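Fiber protein (Raptor siadenovirus a, PDB 5FJL) forms the trimeric fibre of the virion, whose head domain, the part described here, probably binds a host-cell receptor during attachment and entry. Local coordinates at residues G42-K47 with V108-A113; C132-L137 with V164-F169. All coordinates share one frame; numbering follows the deposited sequence.

Interaction 1 (G42-K47 with V108-A113)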
loop_
_atom_site.group_PDB
_atom_site.type_symbol
_atom_site.label_atom_id
_atom_site.label_comp_id
_atom_site.label_asym_id
_atom_site.label_seq_id
_atom_site.Cartn_x
_atom_site.Cartn_y
_atom_site.Cartn_z
ATOM N N GLY A 42 23.660 -0.366 0.167
ATOM C CA GLY A 42 24.009 -1.372 -0.809
ATOM C C GLY A 42 23.499 -1.013 -2.193
ATOM O O GLY A 42 22.904 0.030 -2.420
ATOM N N HIS A 43 23.787 -1.877 -3.154
ATOM C CA HIS A 43 23.280 -1.704 -4.495
ATOM C C HIS A 43 23.143 -3.020 -5.211
ATOM O O HIS A 43 23.722 -4.038 -4.825
ATOM C CB HIS A 43 24.150 -0.708 -5.314
ATOM C CG HIS A 43 25.485 -1.232 -5.731
ATOM N ND1 HIS A 43 26.595 -1.101 -4.935
ATOM C CD2 HIS A 43 25.885 -1.907 -6.829
ATOM C CE1 HIS A 43 27.642 -1.641 -5.556
ATOM N NE2 HIS A 43 27.244 -2.091 -6.718
ATOM N N PHE A 44 22.375 -2.970 -6.285
ATOM C CA PHE A 44 22.242 -4.054 -7.248
ATOM C C PHE A 44 22.471 -3.549 -8.665
ATOM O O PHE A 44 22.264 -2.339 -8.940
ATOM C CB PHE A 44 20.839 -4.692 -7.228
ATOM C CG PHE A 44 20.508 -5.455 -5.976
ATOM C CD1 PHE A 44 21.082 -6.668 -5.737
ATOM C CD2 PHE A 44 19.593 -4.950 -5.052
ATOM C CE1 PHE A 44 20.777 -7.384 -4.593
ATOM C CE2 PHE A 44 19.271 -5.670 -3.914
ATOM C CZ PHE A 44 19.868 -6.889 -3.693
ATOM N N LEU A 45 22.915 -4.424 -9.549
ATOM C CA LEU A 45 22.992 -4.196 -10.990
ATOM C C LEU A 45 21.852 -4.920 -11.681
ATOM O O LEU A 45 21.579 -6.087 -11.360
ATOM C CB LEU A 45 24.327 -4.685 -11.588
ATOM C CG LEU A 45 25.556 -3.751 -11.516
ATOM C CD1 LEU A 45 25.470 -2.661 -12.555
ATOM C CD2 LEU A 45 25.742 -3.164 -10.176
ATOM N N THR A 46 21.233 -4.265 -12.641
ATOM C CA THR A 46 20.229 -4.892 -13.506
ATOM C C THR A 46 20.901 -5.463 -14.769
ATOM O O THR A 46 22.088 -5.176 -15.050
ATOM C CB THR A 46 19.189 -3.873 -13.967
ATOM O OG1 THR A 46 19.847 -2.890 -14.763
ATOM C CG2 THR A 46 18.501 -3.151 -12.791
ATOM N N LYS A 47 20.155 -6.229 -15.550
ATOM C CA LYS A 47 20.712 -6.858 -16.774
ATOM C C LYS A 47 21.231 -5.849 -17.751
ATOM O O LYS A 47 22.229 -6.133 -18.421
ATOM C CB LYS A 47 19.716 -7.764 -17.460
ATOM C CG LYS A 47 19.471 -9.015 -16.662
ATOM C CD LYS A 47 18.764 -10.108 -17.468
ATOM C CE LYS A 47 17.324 -9.808 -17.708
ATOM N NZ LYS A 47 16.743 -10.694 -18.772
ATOM N N VAL A 108 24.862 -8.620 -1.641
ATOM C CA VAL A 108 24.054 -9.133 -0.530
ATOM C C VAL A 108 22.620 -9.352 -0.970
ATOM O O VAL A 108 22.158 -8.739 -1.909
ATOM C CB VAL A 108 24.101 -8.200 0.690
ATOM C CG1 VAL A 108 25.546 -8.032 1.191
ATOM C CG2 VAL A 108 23.446 -6.855 0.411
ATOM N N GLN A 109 21.942 -10.273 -0.287
ATOM C CA GLN A 109 20.544 -10.517 -0.512
ATOM C C GLN A 109 19.725 -9.378 0.025
ATOM O O GLN A 109 20.131 -8.688 0.949
ATOM C CB GLN A 109 20.092 -11.752 0.267
ATOM C CG GLN A 109 20.636 -13.054 -0.232
ATOM C CD GLN A 109 20.072 -14.263 0.528
ATOM O OE1 GLN A 109 19.017 -14.206 1.188
ATOM N NE2 GLN A 109 20.768 -15.379 0.407
ATOM N N LEU A 110 18.540 -9.210 -0.560
ATOM C CA LEU A 110 17.531 -8.318 0.005
ATOM C C LEU A 110 16.204 -9.055 -0.064
ATOM O O LEU A 110 15.759 -9.434 -1.124
ATOM C CB LEU A 110 17.480 -6.984 -0.752
ATOM C CG LEU A 110 16.454 -5.963 -0.268
ATOM C CD1 LEU A 110 16.604 -5.641 1.211
ATOM C CD2 LEU A 110 16.533 -4.692 -1.096
ATOM N N ASN A 111 15.599 -9.315 1.098
ATOM C CA ASN A 111 14.361 -10.075 1.179
ATOM C C ASN A 111 13.365 -9.219 1.927
ATOM O O ASN A 111 13.658 -8.822 3.047
ATOM C CB ASN A 111 14.597 -11.346 1.980
ATOM C CG ASN A 111 15.562 -12.261 1.289
ATOM O OD1 ASN A 111 15.257 -12.756 0.224
ATOM N ND2 ASN A 111 16.745 -12.399 1.841
ATOM N N THR A 112 12.245 -8.884 1.276
ATOM C CA THR A 112 11.247 -7.975 1.896
ATOM C C THR A 112 9.850 -8.516 1.755
ATOM O O THR A 112 9.546 -9.409 0.964
ATOM C CB THR A 112 11.297 -6.573 1.215
ATOM O OG1 THR A 112 10.695 -6.618 -0.083
ATOM C CG2 THR A 112 12.720 -6.039 1.153
ATOM N N ALA A 113 8.938 -7.914 2.540
ATOM C CA ALA A 113 7.515 -8.027 2.305
ATOM C C ALA A 113 7.139 -7.154 1.097
ATOM O O ALA A 113 7.965 -6.336 0.633
ATOM C CB ALA A 113 6.796 -7.541 3.565
HETATM O O HOH W 1 23.384 -6.208 -2.881
#
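Phe44 pushes the far end of its ring against the backbone carbonyl of Val108 and the root of the Leu110 side chain. Its CG is anti to its own carbonyl carbon (chi1 -68°), and this turns the ring from strand 38-45 toward 108-113. Two ring atoms share the Val108 oxygen: Phe44 CE1 lies 3.3 Å from Val108 O, and CZ is almost as near. The oxygen approaches the ring at a slant. Leu110 comes in at the rim instead. Its CB lies in the plane of the ring, 3.8 Å from Phe44 CZ. The branch tip Leu110 CD2 adds a looser touch, 4.0 Å from Phe44 CE2. The far end of the ring thus meets a carbonyl oxygen obliquely and an aliphatic side chain at its edge.

Water 1 joins the two backbones beside this ring. It donates to His43 O at 2.9 Å and accepts from Val108 N at 3.1 Å. It also sits over one face of the Phe44 ring, displaced toward the rim. The two backbones share no direct hydrogen bond here.

Further along 108-113, Asn111 ND2 donates to Gln109 OE1 at 3.0 Å. The bond arrives on a lone pair of Gln109 OE1, in that carbonyl plane, and stays close to the amide plane of Asn111. It helps orient Asn111, whose OD1 is also hydrogen-bonded to Thr138 OG1.

Phe44 itself is buried, and its ring also meets Phe54 and Leu104. Strand 38-45 pairs antiparallel with strand 51-59, through backbone bonds such as Phe44 with Ile52. The 108-113 segment belongs to the connection between strands 99-103 and 115-122, and its Thr112 is hydrogen-bonded to Phe136 of strand 127-138, by backbone and through Thr112 OG1 to Phe136 N.

Interaction 2 (C132-L137 with V164-F169)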
loop_
_atom_site.group_PDB
_atom_site.type_symbol
_atom_site.label_atom_id
_atom_site.label_comp_id
_atom_site.label_asym_id
_atom_site.label_seq_id
_atom_site.Cartn_x
_atom_site.Cartn_y
_atom_site.Cartn_z
ATOM N N CYS A 132 0.782 -0.948 -8.223
ATOM C CA CYS A 132 1.310 -2.333 -8.296
ATOM C C CYS A 132 1.858 -2.694 -6.953
ATOM O O CYS A 132 2.042 -1.807 -6.109
ATOM C CB CYS A 132 2.484 -2.452 -9.286
ATOM S SG CYS A 132 2.112 -1.984 -10.982
ATOM N N MET A 133 2.157 -3.957 -6.708
ATOM C CA MET A 133 2.932 -4.333 -5.526
ATOM C C MET A 133 4.273 -4.858 -5.979
ATOM O O MET A 133 4.380 -5.493 -7.041
ATOM C CB MET A 133 2.227 -5.328 -4.669
ATOM C CG MET A 133 0.905 -4.755 -4.092
ATOM S SD MET A 133 0.329 -5.567 -2.613
ATOM C CE MET A 133 1.340 -4.655 -1.414
ATOM N N MET A 134 5.290 -4.568 -5.219
ATOM C CA MET A 134 6.621 -5.112 -5.511
ATOM C C MET A 134 7.283 -5.635 -4.294
ATOM O O MET A 134 7.010 -5.224 -3.174
ATOM C CB MET A 134 7.425 -4.171 -6.287
ATOM C CG MET A 134 7.640 -2.874 -5.683
ATOM S SD MET A 134 8.592 -1.749 -6.774
ATOM C CE MET A 134 7.667 -1.535 -8.257
ATOM N N GLN A 135 8.171 -6.603 -4.508
ATOM C CA GLN A 135 8.770 -7.320 -3.402
ATOM C C GLN A 135 10.143 -7.823 -3.806
ATOM O O GLN A 135 10.288 -8.328 -4.905
ATOM C CB GLN A 135 7.873 -8.530 -3.068
ATOM C CG GLN A 135 8.258 -9.333 -1.890
ATOM C CD GLN A 135 7.146 -10.274 -1.458
ATOM O OE1 GLN A 135 6.120 -10.415 -2.137
ATOM N NE2 GLN A 135 7.310 -10.816 -0.294
ATOM N N PHE A 136 11.119 -7.700 -2.932
ATOM C CA PHE A 136 12.468 -8.268 -3.164
ATOM C C PHE A 136 12.447 -9.687 -2.592
ATOM O O PHE A 136 12.087 -9.907 -1.423
ATOM C CB PHE A 136 13.536 -7.428 -2.497
ATOM C CG PHE A 136 13.833 -6.140 -3.194
ATOM C CD1 PHE A 136 14.774 -6.090 -4.214
ATOM C CD2 PHE A 136 13.183 -4.956 -2.830
ATOM C CE1 PHE A 136 15.080 -4.906 -4.855
ATOM C CE2 PHE A 136 13.478 -3.776 -3.461
ATOM C CZ PHE A 136 14.435 -3.729 -4.461
ATOM N N LEU A 137 12.888 -10.632 -3.404
ATOM C CA LEU A 137 12.918 -12.065 -3.033
ATOM C C LEU A 137 14.265 -12.640 -3.472
ATOM O O LEU A 137 14.904 -12.109 -4.357
ATOM C CB LEU A 137 11.795 -12.812 -3.723
ATOM C CG LEU A 137 10.361 -12.454 -3.354
ATOM C CD1 LEU A 137 9.402 -13.234 -4.241
ATOM C CD2 LEU A 137 10.076 -12.733 -1.886
ATOM N N VAL A 164 7.437 5.645 -9.862
ATOM C CA VAL A 164 7.233 7.027 -9.486
ATOM C C VAL A 164 7.395 7.210 -7.978
ATOM O O VAL A 164 8.132 8.075 -7.516
ATOM C CB VAL A 164 5.865 7.522 -9.935
ATOM C CG1 VAL A 164 5.631 8.959 -9.441
ATOM C CG2 VAL A 164 5.725 7.421 -11.451
ATOM N N THR A 165 6.727 6.357 -7.224
ATOM C CA THR A 165 6.889 6.375 -5.760
ATOM C C THR A 165 6.502 4.980 -5.235
ATOM O O THR A 165 5.774 4.246 -5.883
ATOM C CB THR A 165 6.143 7.569 -5.151
ATOM O OG1 THR A 165 6.712 7.909 -3.858
ATOM C CG2 THR A 165 4.723 7.249 -5.124
ATOM N N VAL A 166 7.135 4.609 -4.120
ATOM C CA VAL A 166 6.896 3.284 -3.517
ATOM C C VAL A 166 6.983 3.420 -2.000
ATOM O O VAL A 166 7.799 4.148 -1.444
ATOM C CB VAL A 166 7.846 2.203 -4.101
ATOM C CG1 VAL A 166 9.297 2.591 -3.959
ATOM C CG2 VAL A 166 7.584 0.835 -3.511
ATOM N N HIS A 167 6.094 2.718 -1.317
ATOM C CA HIS A 167 6.133 2.687 0.148
ATOM C C HIS A 167 7.414 1.951 0.583
ATOM O O HIS A 167 7.834 1.002 -0.084
ATOM C CB HIS A 167 4.889 1.973 0.700
ATOM C CG HIS A 167 4.745 2.070 2.187
ATOM N ND1 HIS A 167 4.308 3.212 2.821
ATOM C CD2 HIS A 167 5.053 1.199 3.168
ATOM C CE1 HIS A 167 4.331 3.033 4.125
ATOM N NE2 HIS A 167 4.763 1.807 4.363
ATOM N N PRO A 168 8.023 2.343 1.709
ATOM C CA PRO A 168 9.251 1.674 2.103
ATOM C C PRO A 168 9.078 0.161 2.251
ATOM O O PRO A 168 7.996 -0.342 2.560
ATOM C CB PRO A 168 9.572 2.330 3.451
ATOM C CG PRO A 168 9.020 3.708 3.313
ATOM C CD PRO A 168 7.718 3.491 2.577
ATOM N N PHE A 169 10.178 -0.565 2.076
ATOM C CA PHE A 169 10.158 -2.011 2.156
ATOM C C PHE A 169 10.452 -2.516 3.563
ATOM O O PHE A 169 11.469 -2.112 4.139
ATOM C CB PHE A 169 11.150 -2.628 1.171
ATOM C CG PHE A 169 10.839 -2.370 -0.256
ATOM C CD1 PHE A 169 9.963 -3.195 -0.939
ATOM C CD2 PHE A 169 11.348 -1.270 -0.915
ATOM C CE1 PHE A 169 9.658 -2.981 -2.257
ATOM C CE2 PHE A 169 11.016 -0.998 -2.252
ATOM C CZ PHE A 169 10.155 -1.878 -2.927
#
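Phe169 sends its ring from CB toward strand 127-138, with CG anti to its carbonyl carbon (chi1 -64°). CD1 and CD2 already pass the ring of Phe136: Phe169 CD1 is 4.1 Å from Phe136 CD2. At CE1 the ring edge faces the main chain: Phe169 CE1 lies 3.6 Å from Met134 O, which is in the plane of the ring. CE2 lies 3.9 Å from Phe136 CE2. At the tip, CZ meets two side chains. It is 3.9 Å from Met134 CG and as close to Phe136 CE2.

The two aromatic rings form a T-shaped pair. The edge of Phe136 is directed at the face of Phe169, with Phe136 CE2 over the ring centre. The centroids are 5.1 Å apart and the planes stand at 75°. The opposite face of Phe169 looks toward the carbonyl oxygen of His167.

Met134 packs beside the aromatic pair. Its CG sits between the backbone N and the carbonyl carbon (chi1 58°), and the chain bends at its last torsion. Met134 SD continues to Val166 CG2, 4.3 Å away, so one side chain touches both Phe169 and Val166.

All four residues are buried. Leu67 touches Phe136 and Phe169, Leu146 touches Met134 and Phe136, and Val166 rests on Tyr70. His167 meets His167 of both other subunits. This is apolar core packing between non-neighbouring strands of the antiparallel beta-sandwich typical of adenovirus fibre heads, close to the trimer interface.

Overall arrangement
Interaction 2 belongs to the core of the head, and all its touching residues are buried. Interaction 1 lies nearer the surface, with two buried and two exposed. Their chemistry follows this difference. The 132-137/164-169 contact is mainly aromatic and aliphatic, whereas the 42-47/108-113 contact combines a phenyl ring with a leucine side chain, a backbone carbonyl and a bridging water. Their centres are 12 Å apart, and they meet through 108-113. Thr112 N lies 2.9 Å from Phe136 O, a probable hydrogen bond, and Thr112 OG1 packs against Phe169. Leu110 also touches Phe136. Both reach the same antiparallel sheet, and interaction 1 closes before interaction 2 opens along the chain.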